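Local structure of endonuclease 2 (Arabidopsis thaliana, 4CXP) at residues A[66-71]-A[84-89]; A[113-118]-A[256-261]; A[120-125]-A[207-212]; A[126-131]-A[244-249]. The protein cleaves RNA and single-stranded DNA, and double-stranded DNA less well, giving 5'-phosphorylated products with the help of three bound divalent metal ions. All coordinates share one frame; numbering follows the deposited sequence. Where two conformers were deposited one is given.

Contact 1 (A[66-71]-A[84-89])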
# COMPACT_ATOMS: atom_id res chain seq x y z
N CYS A 66 19.54 1.23 0.92
CA CYS A 66 18.51 0.66 0.06
C CYS A 66 18.07 -0.73 0.50
O CYS A 66 17.44 -1.47 -0.27
CB CYS A 66 18.99 0.66 -1.38
SG CYS A 66 19.43 2.32 -1.96
N SER A 67 18.29 -1.04 1.77
CA SER A 67 18.01 -2.35 2.29
C SER A 67 16.94 -2.34 3.37
O SER A 67 16.75 -1.36 4.10
CB SER A 67 19.28 -3.00 2.79
OG SER A 67 19.66 -2.42 3.98
N TYR A 68 16.25 -3.46 3.47
CA TYR A 68 15.29 -3.72 4.52
C TYR A 68 15.54 -5.13 5.06
O TYR A 68 15.72 -6.06 4.30
CB TYR A 68 13.85 -3.66 4.00
CG TYR A 68 12.86 -4.31 4.92
CD1 TYR A 68 12.47 -3.70 6.10
CD2 TYR A 68 12.36 -5.58 4.65
CE1 TYR A 68 11.61 -4.33 6.99
CE2 TYR A 68 11.49 -6.21 5.52
CZ TYR A 68 11.11 -5.58 6.68
OH TYR A 68 10.21 -6.19 7.55
N GLN A 69 15.55 -5.24 6.38
CA GLN A 69 15.58 -6.53 7.06
C GLN A 69 14.62 -6.47 8.24
O GLN A 69 14.68 -5.54 9.04
CB GLN A 69 16.99 -6.88 7.58
CG GLN A 69 18.04 -6.98 6.49
CD GLN A 69 19.42 -7.34 7.00
OE1 GLN A 69 20.20 -8.01 6.31
NE2 GLN A 69 19.73 -6.89 8.20
N TYR A 70 13.74 -7.46 8.34
CA TYR A 70 12.74 -7.48 9.41
C TYR A 70 13.36 -7.33 10.79
O TYR A 70 12.95 -6.49 11.59
CB TYR A 70 11.91 -8.76 9.34
CG TYR A 70 10.79 -8.83 10.36
CD1 TYR A 70 11.02 -9.26 11.66
CD2 TYR A 70 9.50 -8.47 10.01
CE1 TYR A 70 10.00 -9.32 12.59
CE2 TYR A 70 8.48 -8.53 10.94
CZ TYR A 70 8.73 -8.94 12.21
OH TYR A 70 7.69 -9.01 13.13
N ASN A 71 14.33 -8.16 11.11
CA ASN A 71 14.85 -8.11 12.47
C ASN A 71 15.50 -6.78 12.80
O ASN A 71 15.38 -6.30 13.93
CB ASN A 71 15.77 -9.30 12.77
CG ASN A 71 15.02 -10.61 12.82
OD1 ASN A 71 13.85 -10.67 13.22
ND2 ASN A 71 15.70 -11.69 12.46
N CYS A 84 5.66 -2.54 13.02
CA CYS A 84 5.82 -1.89 11.73
C CYS A 84 4.80 -2.52 10.78
O CYS A 84 4.14 -3.50 11.14
CB CYS A 84 7.25 -2.04 11.20
SG CYS A 84 7.61 -3.61 10.36
N VAL A 85 4.69 -2.01 9.56
CA VAL A 85 3.66 -2.52 8.66
C VAL A 85 3.84 -4.00 8.31
O VAL A 85 2.85 -4.70 8.12
CB VAL A 85 3.53 -1.60 7.41
CG1 VAL A 85 4.74 -1.63 6.50
CG2 VAL A 85 2.26 -1.89 6.65
N ALA A 86 5.08 -4.48 8.18
CA ALA A 86 5.29 -5.91 7.95
C ALA A 86 4.77 -6.75 9.13
O ALA A 86 4.08 -7.75 8.94
CB ALA A 86 6.76 -6.24 7.67
N GLY A 87 5.14 -6.36 10.34
CA GLY A 87 4.66 -7.05 11.53
C GLY A 87 3.15 -7.00 11.67
O GLY A 87 2.53 -7.98 12.09
N ALA A 88 2.54 -5.89 11.28
CA ALA A 88 1.09 -5.77 11.31
C ALA A 88 0.45 -6.73 10.32
O ALA A 88 -0.56 -7.37 10.62
CB ALA A 88 0.67 -4.35 11.04
N ILE A 89 1.02 -6.84 9.12
CA ILE A 89 0.47 -7.78 8.15
C ILE A 89 0.54 -9.21 8.69
O ILE A 89 -0.43 -9.94 8.60
CB ILE A 89 1.14 -7.62 6.79
CG1 ILE A 89 0.69 -6.29 6.15
CG2 ILE A 89 0.84 -8.79 5.87
CD1 ILE A 89 1.52 -5.86 4.96
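Tyr68 and Tyr70 meet the start of helix 85-96 in two different ways. Tyr68 comes end-on: its ring points at the helix and its OH stops 3.5 Å from the methyl CB of Ala86. Tyr70 lies alongside instead, presenting a ring edge, with CD2 4.2 Å from Ala86 CB, while its OH reaches on to Gly87 CA at 3.9 Å. The Ala86 methyl faces both the Tyr68 hydroxyl and the edge of the Tyr70 ring, the two coming from the same general side; Gly87 meets Tyr70 with backbone alone. Both tyrosines hold CG anti to the backbone N (chi1 163° in Tyr68, -177° in Tyr70), which throws the two rings out toward the same helix. The backbone N of Tyr70 also sits over a face of the Tyr68 ring, 3.6 Å above its plane and toward the rim. Segment 66-71 probably binds substrate, by analogy with relatives, and disulfides tie Cys66 to Cys218 and Cys84 to Cys74. No hydrogen bond crosses between the segments; the Tyr68 hydroxyl bonds to Asp207 of helix 206-221. The contact is thus van der Waals packing against small residues, with the buried hydroxyl satisfied by a third element.

Contact 2 (A[113-118]-A[256-261]). With NAG (2-acetamido-2-deoxy-beta-D-glucopyranose), chain C.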
# COMPACT_ATOMS: atom_id res chain seq x y z
N GLU A 113 -12.12 -5.65 12.00
CA GLU A 113 -10.92 -4.82 12.09
C GLU A 113 -9.74 -5.51 11.44
O GLU A 113 -8.97 -4.87 10.73
CB GLU A 113 -10.59 -4.45 13.54
CG GLU A 113 -11.60 -3.50 14.15
CD GLU A 113 -11.21 -2.89 15.48
OE1 GLU A 113 -10.20 -3.32 16.09
OE2 GLU A 113 -11.93 -1.97 15.93
N ALA A 114 -9.55 -6.81 11.65
CA ALA A 114 -8.39 -7.47 11.06
C ALA A 114 -8.43 -7.38 9.53
O ALA A 114 -7.40 -7.14 8.91
CB ALA A 114 -8.30 -8.92 11.50
N LEU A 115 -9.61 -7.57 8.94
CA LEU A 115 -9.75 -7.45 7.49
C LEU A 115 -9.40 -6.04 7.02
O LEU A 115 -8.69 -5.86 6.03
CB LEU A 115 -11.19 -7.82 7.08
CG LEU A 115 -11.49 -7.61 5.60
CD1 LEU A 115 -10.60 -8.47 4.68
CD2 LEU A 115 -12.96 -7.87 5.34
N LEU A 116 -9.91 -5.03 7.72
CA LEU A 116 -9.68 -3.66 7.32
C LEU A 116 -8.23 -3.25 7.50
O LEU A 116 -7.68 -2.50 6.68
CB LEU A 116 -10.64 -2.72 8.06
CG LEU A 116 -12.13 -2.98 7.82
CD1 LEU A 116 -12.94 -1.94 8.56
CD2 LEU A 116 -12.49 -2.98 6.33
N PHE A 117 -7.60 -3.74 8.56
CA PHE A 117 -6.19 -3.49 8.77
C PHE A 117 -5.34 -4.19 7.70
O PHE A 117 -4.46 -3.57 7.12
CB PHE A 117 -5.74 -3.96 10.16
CG PHE A 117 -6.03 -3.00 11.29
CD1 PHE A 117 -5.61 -1.67 11.24
CD2 PHE A 117 -6.65 -3.45 12.46
CE1 PHE A 117 -5.80 -0.82 12.31
CE2 PHE A 117 -6.84 -2.60 13.53
CZ PHE A 117 -6.42 -1.29 13.46
N VAL A 118 -5.58 -5.47 7.44
CA VAL A 118 -4.72 -6.11 6.49
C VAL A 118 -4.90 -5.50 5.08
O VAL A 118 -3.92 -5.38 4.34
CB VAL A 118 -4.88 -7.64 6.58
CG1 VAL A 118 -6.07 -8.11 5.78
CG2 VAL A 118 -3.60 -8.31 6.16
N ALA A 256 -4.37 -12.33 -3.32
CA ALA A 256 -3.74 -13.62 -3.17
C ALA A 256 -3.64 -14.02 -1.70
O ALA A 256 -3.79 -15.19 -1.34
CB ALA A 256 -2.38 -13.63 -3.82
N THR A 257 -3.35 -13.04 -0.86
CA THR A 257 -3.24 -13.27 0.58
C THR A 257 -4.60 -13.63 1.19
O THR A 257 -4.70 -14.60 1.94
CB THR A 257 -2.58 -12.06 1.25
OG1 THR A 257 -1.30 -11.83 0.67
CG2 THR A 257 -2.43 -12.28 2.72
N LEU A 258 -5.64 -12.86 0.87
CA LEU A 258 -6.97 -13.19 1.36
C LEU A 258 -7.43 -14.56 0.85
O LEU A 258 -8.06 -15.32 1.59
CB LEU A 258 -7.98 -12.12 0.98
CG LEU A 258 -7.73 -10.73 1.61
CD1 LEU A 258 -8.77 -9.73 1.13
CD2 LEU A 258 -7.72 -10.77 3.13
N ASN A 259 -7.11 -14.89 -0.40
CA ASN A 259 -7.47 -16.19 -0.92
C ASN A 259 -6.80 -17.32 -0.13
O ASN A 259 -7.43 -18.32 0.20
CB ASN A 259 -7.13 -16.30 -2.40
CG ASN A 259 -8.09 -15.51 -3.28
OD1 ASN A 259 -9.17 -15.12 -2.84
ND2 ASN A 259 -7.71 -15.28 -4.51
N ARG A 260 -5.53 -17.15 0.20
CA ARG A 260 -4.84 -18.15 1.02
C ARG A 260 -5.44 -18.23 2.42
O ARG A 260 -5.63 -19.32 2.94
CB ARG A 260 -3.36 -17.82 1.12
CG ARG A 260 -2.57 -18.22 -0.10
CD ARG A 260 -1.06 -18.07 0.07
NE ARG A 260 -0.63 -16.69 0.27
CZ ARG A 260 -0.29 -15.83 -0.68
NH1 ARG A 260 -0.26 -16.20 -1.96
NH2 ARG A 260 0.07 -14.61 -0.33
N ILE A 261 -5.71 -17.08 3.04
CA ILE A 261 -6.24 -17.03 4.40
C ILE A 261 -7.57 -17.75 4.52
O ILE A 261 -7.78 -18.53 5.44
CB ILE A 261 -6.44 -15.56 4.85
CG1 ILE A 261 -5.10 -14.90 5.13
CG2 ILE A 261 -7.33 -15.47 6.08
CD1 ILE A 261 -5.21 -13.40 5.25
C1 NAG C . -15.51 -4.63 15.25
C2 NAG C . -16.76 -4.33 16.05
C3 NAG C . -17.63 -3.33 15.29
C4 NAG C . -16.83 -2.08 14.93
C5 NAG C . -15.60 -2.50 14.14
C6 NAG C . -14.69 -1.33 13.78
C7 NAG C . -17.61 -6.06 17.64
C8 NAG C . -17.09 -5.28 18.80
N2 NAG C . -17.45 -5.58 16.40
O3 NAG C . -18.78 -3.00 16.05
O4 NAG C . -17.63 -1.28 14.08
O5 NAG C . -14.86 -3.42 14.89
O6 NAG C . -14.11 -0.78 14.93
O7 NAG C . -18.22 -7.12 17.87
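Leu258, which packs against Leu115 and Val118, belongs to a C-terminal propeptide that is removed in the mature protein yet is still present and helical in this model. It serves both partners with one methyl: Leu258 CD2 lies 4.0 Å from Leu115 CD1 and 4.1 Å from CG1 of Val118, the latter in one of two conformers. The Leu115 side chain lies roughly perpendicular to that of Leu258, while Val118 and Leu258 run past one another, pointing opposite ways. Leu115 keeps CG anti to the backbone N (chi1 175°), and from there CD1 extends to the far helix. All of it is apolar. On another side of helix 111-124, Glu113 touches a sugar of the N-linked glycan near Asn110, not a bound substrate: the NAG O6 donates to Glu113 OE2 at 2.7 Å. Tyr51 OH bonds to that same carboxylate oxygen. With an alanine here, the sugar O6 and the Tyr51 hydroxyl would probably both lose their shared partner, and the O6 arm of the NAG would be freer to turn. Around the leucine pair, helix 85-96 closes one flank, Leu96 touching both Val118 and Ile261, while Leu28 of helix 19-28 packs on Leu115.

Contact 3 (A[120-125]-A[207-212]). With ZN (zinc ion), chain E; ZN (zinc ion), chain G.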
# COMPACT_ATOMS: atom_id res chain seq x y z
N HIS A 120 -5.68 -2.33 4.31
CA HIS A 120 -4.98 -1.06 4.28
C HIS A 120 -3.46 -1.26 4.32
O HIS A 120 -2.73 -0.63 3.55
CB HIS A 120 -5.40 -0.21 5.49
CG HIS A 120 -4.81 1.16 5.48
ND1 HIS A 120 -5.42 2.23 4.87
CD2 HIS A 120 -3.67 1.64 6.03
CE1 HIS A 120 -4.66 3.30 5.03
NE2 HIS A 120 -3.60 2.98 5.74
N PHE A 121 -2.98 -2.12 5.21
CA PHE A 121 -1.54 -2.30 5.37
C PHE A 121 -0.91 -3.00 4.17
O PHE A 121 0.23 -2.67 3.82
CB PHE A 121 -1.25 -3.04 6.68
CG PHE A 121 -1.59 -2.25 7.92
CD1 PHE A 121 -1.44 -0.89 7.98
CD2 PHE A 121 -2.05 -2.91 9.05
CE1 PHE A 121 -1.76 -0.19 9.13
CE2 PHE A 121 -2.37 -2.21 10.20
CZ PHE A 121 -2.23 -0.85 10.24
N MET A 122 -1.61 -3.92 3.52
CA MET A 122 -1.09 -4.47 2.28
C MET A 122 -0.90 -3.35 1.25
O MET A 122 0.04 -3.37 0.45
CB MET A 122 -2.01 -5.54 1.72
CG MET A 122 -1.41 -6.26 0.52
SD MET A 122 0.09 -7.18 0.90
CE MET A 122 -0.63 -8.62 1.69
N GLY A 123 -1.78 -2.35 1.25
CA GLY A 123 -1.56 -1.19 0.44
C GLY A 123 -0.36 -0.37 0.87
O GLY A 123 0.52 -0.06 0.06
N ASP A 124 -0.30 -0.00 2.15
CA ASP A 124 0.77 0.86 2.61
C ASP A 124 2.15 0.25 2.40
O ASP A 124 3.08 0.98 2.08
CB ASP A 124 0.56 1.27 4.08
CG ASP A 124 -0.29 2.51 4.26
OD1 ASP A 124 -0.71 3.07 3.23
OD2 ASP A 124 -0.52 2.88 5.42
N ILE A 125 2.31 -1.07 2.57
CA ILE A 125 3.63 -1.67 2.40
C ILE A 125 4.10 -1.60 0.96
O ILE A 125 5.27 -1.86 0.69
CB ILE A 125 3.68 -3.10 2.97
CG1 ILE A 125 5.12 -3.51 3.29
CG2 ILE A 125 2.98 -4.09 2.05
CD1 ILE A 125 5.19 -4.77 4.13
N ASP A 207 7.77 -9.13 3.84
CA ASP A 207 9.15 -8.70 3.77
C ASP A 207 9.63 -8.59 2.32
O ASP A 207 10.49 -7.76 2.00
CB ASP A 207 10.04 -9.62 4.61
CG ASP A 207 9.69 -9.57 6.10
OD1 ASP A 207 9.24 -8.52 6.58
OD2 ASP A 207 9.81 -10.61 6.79
N ILE A 208 9.08 -9.42 1.44
CA ILE A 208 9.38 -9.34 0.01
C ILE A 208 8.98 -7.96 -0.52
O ILE A 208 9.70 -7.30 -1.27
CB ILE A 208 8.59 -10.46 -0.75
CG1 ILE A 208 9.03 -11.85 -0.28
CG2 ILE A 208 8.75 -10.31 -2.26
CD1 ILE A 208 10.50 -12.15 -0.44
N TYR A 209 7.79 -7.53 -0.13
CA TYR A 209 7.19 -6.32 -0.65
C TYR A 209 7.91 -5.09 -0.12
O TYR A 209 8.15 -4.12 -0.84
CB TYR A 209 5.70 -6.25 -0.33
CG TYR A 209 4.95 -7.56 -0.52
CD1 TYR A 209 5.36 -8.52 -1.43
CD2 TYR A 209 3.82 -7.84 0.23
CE1 TYR A 209 4.71 -9.73 -1.57
CE2 TYR A 209 3.14 -9.05 0.08
CZ TYR A 209 3.60 -9.98 -0.83
OH TYR A 209 2.93 -11.18 -0.99
N ALA A 210 8.29 -5.14 1.15
CA ALA A 210 9.05 -4.07 1.76
C ALA A 210 10.42 -3.90 1.14
O ALA A 210 10.88 -2.80 0.91
CB ALA A 210 9.15 -4.27 3.26
N SER A 211 11.09 -5.02 0.86
CA SER A 211 12.42 -4.96 0.24
C SER A 211 12.37 -4.34 -1.15
O SER A 211 13.24 -3.53 -1.49
CB SER A 211 13.06 -6.34 0.21
OG SER A 211 13.48 -6.70 1.49
N GLU A 212 11.34 -4.66 -1.92
CA GLU A 212 11.12 -3.99 -3.22
C GLU A 212 10.90 -2.51 -3.01
O GLU A 212 11.33 -1.68 -3.82
CB GLU A 212 9.86 -4.54 -3.90
CG GLU A 212 9.89 -6.01 -4.34
CD GLU A 212 8.52 -6.58 -4.64
OE1 GLU A 212 7.51 -5.96 -4.27
OE2 GLU A 212 8.46 -7.68 -5.27
ZN ZN E . -1.92 4.27 6.28
ZN ZN G . -1.94 4.67 2.75
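Met122 doubles back at chi2 (64°) and chi3 (77°) after leaving the backbone with CG anti to N, and this curl sets its sulfur against Tyr209. In this conformer, one of two, SD lies 3.7 Å from Tyr209 CE2 and 4.7 Å from the ring centroid, 66° off the ring normal: an oblique Met-aromatic contact. Ile125 splits its two branches between neighbouring residues. CG1 is anti to the backbone N and carries CD1 to 4.1 Å from CB of Ala210, while CG2 takes the crowded position between N and the carbonyl carbon and meets Tyr209 at CB, 4.2 Å away, near the plane of the ring at its edge. The other side of helix 111-124 forms part of the zinc cluster of this S1/P1-type nuclease, a largely helical fold. One helical turn apart, His120 NE2 (2.2 Å) and Asp124 OD2 (2.1 Å) bind the same zinc, which Asp45 and His58 also hold. Asp124 OD1 binds a second zinc at 2.1 Å, shared with Trp1 and His6, and its carboxylate thereby bridges the two metals. Second-shell support comes from Cys41, whose carbonyl bonds to His120 ND1. Met122 also touches Leu254 and Thr257 of helix 233-262.

Contact 4 (A[126-131]-A[244-249]). With ZN (zinc ion), chain F; NAG (2-acetamido-2-deoxy-beta-D-glucopyranose), chain D.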
# COMPACT_ATOMS: atom_id res chain seq x y z
N HIS A 126 3.21 -1.26 0.02
CA HIS A 126 3.57 -1.05 -1.37
C HIS A 126 3.88 0.38 -1.75
O HIS A 126 4.35 0.63 -2.86
CB HIS A 126 2.48 -1.63 -2.30
CG HIS A 126 2.56 -3.12 -2.42
ND1 HIS A 126 1.97 -3.99 -1.53
CD2 HIS A 126 3.24 -3.89 -3.30
CE1 HIS A 126 2.30 -5.23 -1.87
NE2 HIS A 126 3.07 -5.20 -2.94
N GLN A 127 3.63 1.34 -0.86
CA GLN A 127 3.99 2.73 -1.14
C GLN A 127 5.49 2.83 -0.84
O GLN A 127 5.90 2.60 0.29
CB GLN A 127 3.14 3.65 -0.25
CG GLN A 127 2.86 5.05 -0.78
CD GLN A 127 4.04 6.01 -0.72
OE1 GLN A 127 5.10 5.73 -1.29
NE2 GLN A 127 3.87 7.14 -0.06
N PRO A 128 6.35 3.12 -1.85
CA PRO A 128 7.79 3.12 -1.57
C PRO A 128 8.21 3.92 -0.35
O PRO A 128 9.08 3.49 0.41
CB PRO A 128 8.38 3.66 -2.87
CG PRO A 128 7.39 3.20 -3.92
CD PRO A 128 6.06 3.38 -3.26
N LEU A 129 7.63 5.10 -0.17
CA LEU A 129 8.02 5.95 0.95
C LEU A 129 7.39 5.57 2.28
O LEU A 129 7.66 6.21 3.27
CB LEU A 129 7.85 7.43 0.62
CG LEU A 129 8.81 7.96 -0.43
CD1 LEU A 129 8.52 9.41 -0.73
CD2 LEU A 129 10.25 7.81 -0.02
N HIS A 130 6.62 4.49 2.31
CA HIS A 130 6.26 3.83 3.57
C HIS A 130 7.30 2.81 4.03
O HIS A 130 7.14 2.25 5.10
CB HIS A 130 4.87 3.18 3.49
CG HIS A 130 3.77 4.16 3.70
ND1 HIS A 130 2.86 4.05 4.71
CD2 HIS A 130 3.46 5.32 3.07
CE1 HIS A 130 2.05 5.09 4.70
NE2 HIS A 130 2.39 5.88 3.71
N VAL A 131 8.36 2.60 3.25
CA VAL A 131 9.48 1.73 3.64
C VAL A 131 10.72 2.53 3.26
O VAL A 131 11.32 2.35 2.18
CB VAL A 131 9.48 0.35 2.96
CG1 VAL A 131 10.61 -0.51 3.51
CG2 VAL A 131 8.12 -0.32 3.13
N TYR A 244 1.95 2.84 -10.90
CA TYR A 244 1.08 1.81 -11.46
C TYR A 244 1.48 0.41 -11.00
O TYR A 244 0.65 -0.39 -10.60
CB TYR A 244 1.09 1.86 -12.97
CG TYR A 244 0.44 3.04 -13.66
CD1 TYR A 244 -0.57 3.80 -13.11
CD2 TYR A 244 0.82 3.33 -14.97
CE1 TYR A 244 -1.18 4.82 -13.83
CE2 TYR A 244 0.20 4.34 -15.70
CZ TYR A 244 -0.80 5.07 -15.12
OH TYR A 244 -1.46 6.05 -15.84
N GLN A 245 2.78 0.12 -11.08
CA GLN A 245 3.30 -1.18 -10.68
C GLN A 245 2.95 -1.48 -9.23
O GLN A 245 2.50 -2.58 -8.92
CB GLN A 245 4.81 -1.20 -10.87
CG GLN A 245 5.49 -2.52 -10.52
CD GLN A 245 6.92 -2.30 -10.11
OE1 GLN A 245 7.75 -1.89 -10.91
NE2 GLN A 245 7.20 -2.53 -8.84
N ARG A 246 3.20 -0.53 -8.34
CA ARG A 246 2.97 -0.77 -6.93
C ARG A 246 1.51 -0.91 -6.57
O ARG A 246 1.16 -1.71 -5.71
CB ARG A 246 3.63 0.32 -6.09
CG ARG A 246 5.15 0.42 -6.21
CD ARG A 246 5.89 -0.87 -5.90
NE ARG A 246 5.92 -1.13 -4.47
CZ ARG A 246 6.45 -2.22 -3.92
NH1 ARG A 246 6.74 -3.27 -4.68
NH2 ARG A 246 6.69 -2.23 -2.62
N LEU A 247 0.63 -0.15 -7.24
CA LEU A 247 -0.79 -0.30 -7.04
C LEU A 247 -1.28 -1.67 -7.52
O LEU A 247 -2.06 -2.34 -6.85
CB LEU A 247 -1.56 0.82 -7.73
CG LEU A 247 -1.32 2.24 -7.22
CD1 LEU A 247 -2.00 3.25 -8.12
CD2 LEU A 247 -1.75 2.42 -5.78
N ALA A 248 -0.81 -2.08 -8.69
CA ALA A 248 -1.19 -3.38 -9.23
C ALA A 248 -0.66 -4.51 -8.34
O ALA A 248 -1.39 -5.45 -8.04
CB ALA A 248 -0.67 -3.52 -10.64
N GLN A 249 0.60 -4.42 -7.91
CA GLN A 249 1.16 -5.40 -7.01
C GLN A 249 0.34 -5.46 -5.72
O GLN A 249 0.03 -6.55 -5.22
CB GLN A 249 2.61 -5.07 -6.68
CG GLN A 249 3.59 -5.45 -7.76
CD GLN A 249 5.00 -5.00 -7.45
OE1 GLN A 249 5.22 -3.86 -7.05
NE2 GLN A 249 5.96 -5.88 -7.65
ZN ZN F . 1.67 7.88 3.62
C1 NAG D . -0.68 -0.32 -19.56
C2 NAG D . -0.24 1.02 -19.00
C3 NAG D . 0.07 1.98 -20.15
C4 NAG D . 1.08 1.36 -21.09
C5 NAG D . 0.62 -0.03 -21.52
C6 NAG D . 1.64 -0.77 -22.38
C7 NAG D . -1.25 1.30 -16.82
C8 NAG D . -2.34 1.92 -15.99
N2 NAG D . -1.23 1.58 -18.11
O3 NAG D . 0.54 3.21 -19.62
O4 NAG D . 1.21 2.21 -22.21
O5 NAG D . 0.38 -0.82 -20.37
O6 NAG D . 2.86 -0.90 -21.68
O7 NAG D . -0.45 0.52 -16.29
O HOH W 1 6.86 -0.10 -0.54
O HOH W 2 1.57 8.72 5.53
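One face of the Arg246 guanidinium is covered by His126, whose CD2 stands 3.7 Å above its centre, and a water lies in plane at its edge. The two planes are 48° apart, so this is no parallel stack. The imidazole in turn has the backbone C of Gln249 over one face, offset toward the rim, with Gln249 CB 3.6 Å from His126 CD2. Arg246 bends at chi2 and chi3, which folds NE back onto the His126 carbonyl: NE donates to His126 O at 2.9 Å, nearly straight at 165°. Arg246 NH1 gives to Gln249 OE1 (2.9 Å) and forms a salt bridge with Glu212; Arg246 NH2 bonds to the Tyr209 carbonyl and to the water oxygen (3.0 Å from Arg246 NH2), which passes a weak bond on to Gln127 O. Gln249 OE1 also accepts from Gln245 NE2 at 3.0 Å, from the opposite face of its amide. A leucine in place of Arg246 would probably leave Glu212 without this positive partner and the His126 carbonyl without its donor. His126 is held at ND1 by the Met122 carbonyl and at NE2 by Arg253, while nearby His130 NE2 binds a zinc at 2.1 Å together with His154, Asp158 and a water. At the far side of helix 233-262, Tyr244 carries the acetyl methyl C8 of a NAG over its ring centre. Segment 126-131 runs from helix 111-124 into strand 131-133, with Pro128 resting on helix 206-221 and Leu129 on helix 153-169.

In the fold
Along the chain, contact 1 closes before the others open; contacts 3 and 4 then interleave, and both lie within the span that contact 2 brings together. Contacts 3 and 4, near the middle of the chain, have centres about 7 Å apart and touch, Ala210 O packing on Val131 CG1 among other pairs. Contact 1 also touches contact 3, their centres about 8 Å apart, and contact 2 touches it too, with about 13 Å between centres. Helix 111-124 serves contacts 2 and 3, and helix 233-262 serves contacts 2 and 4. Together they pack the zinc-bearing 120-131 region between helices 206-221 and 233-262, with the probable substrate-binding segment 66-71 further out.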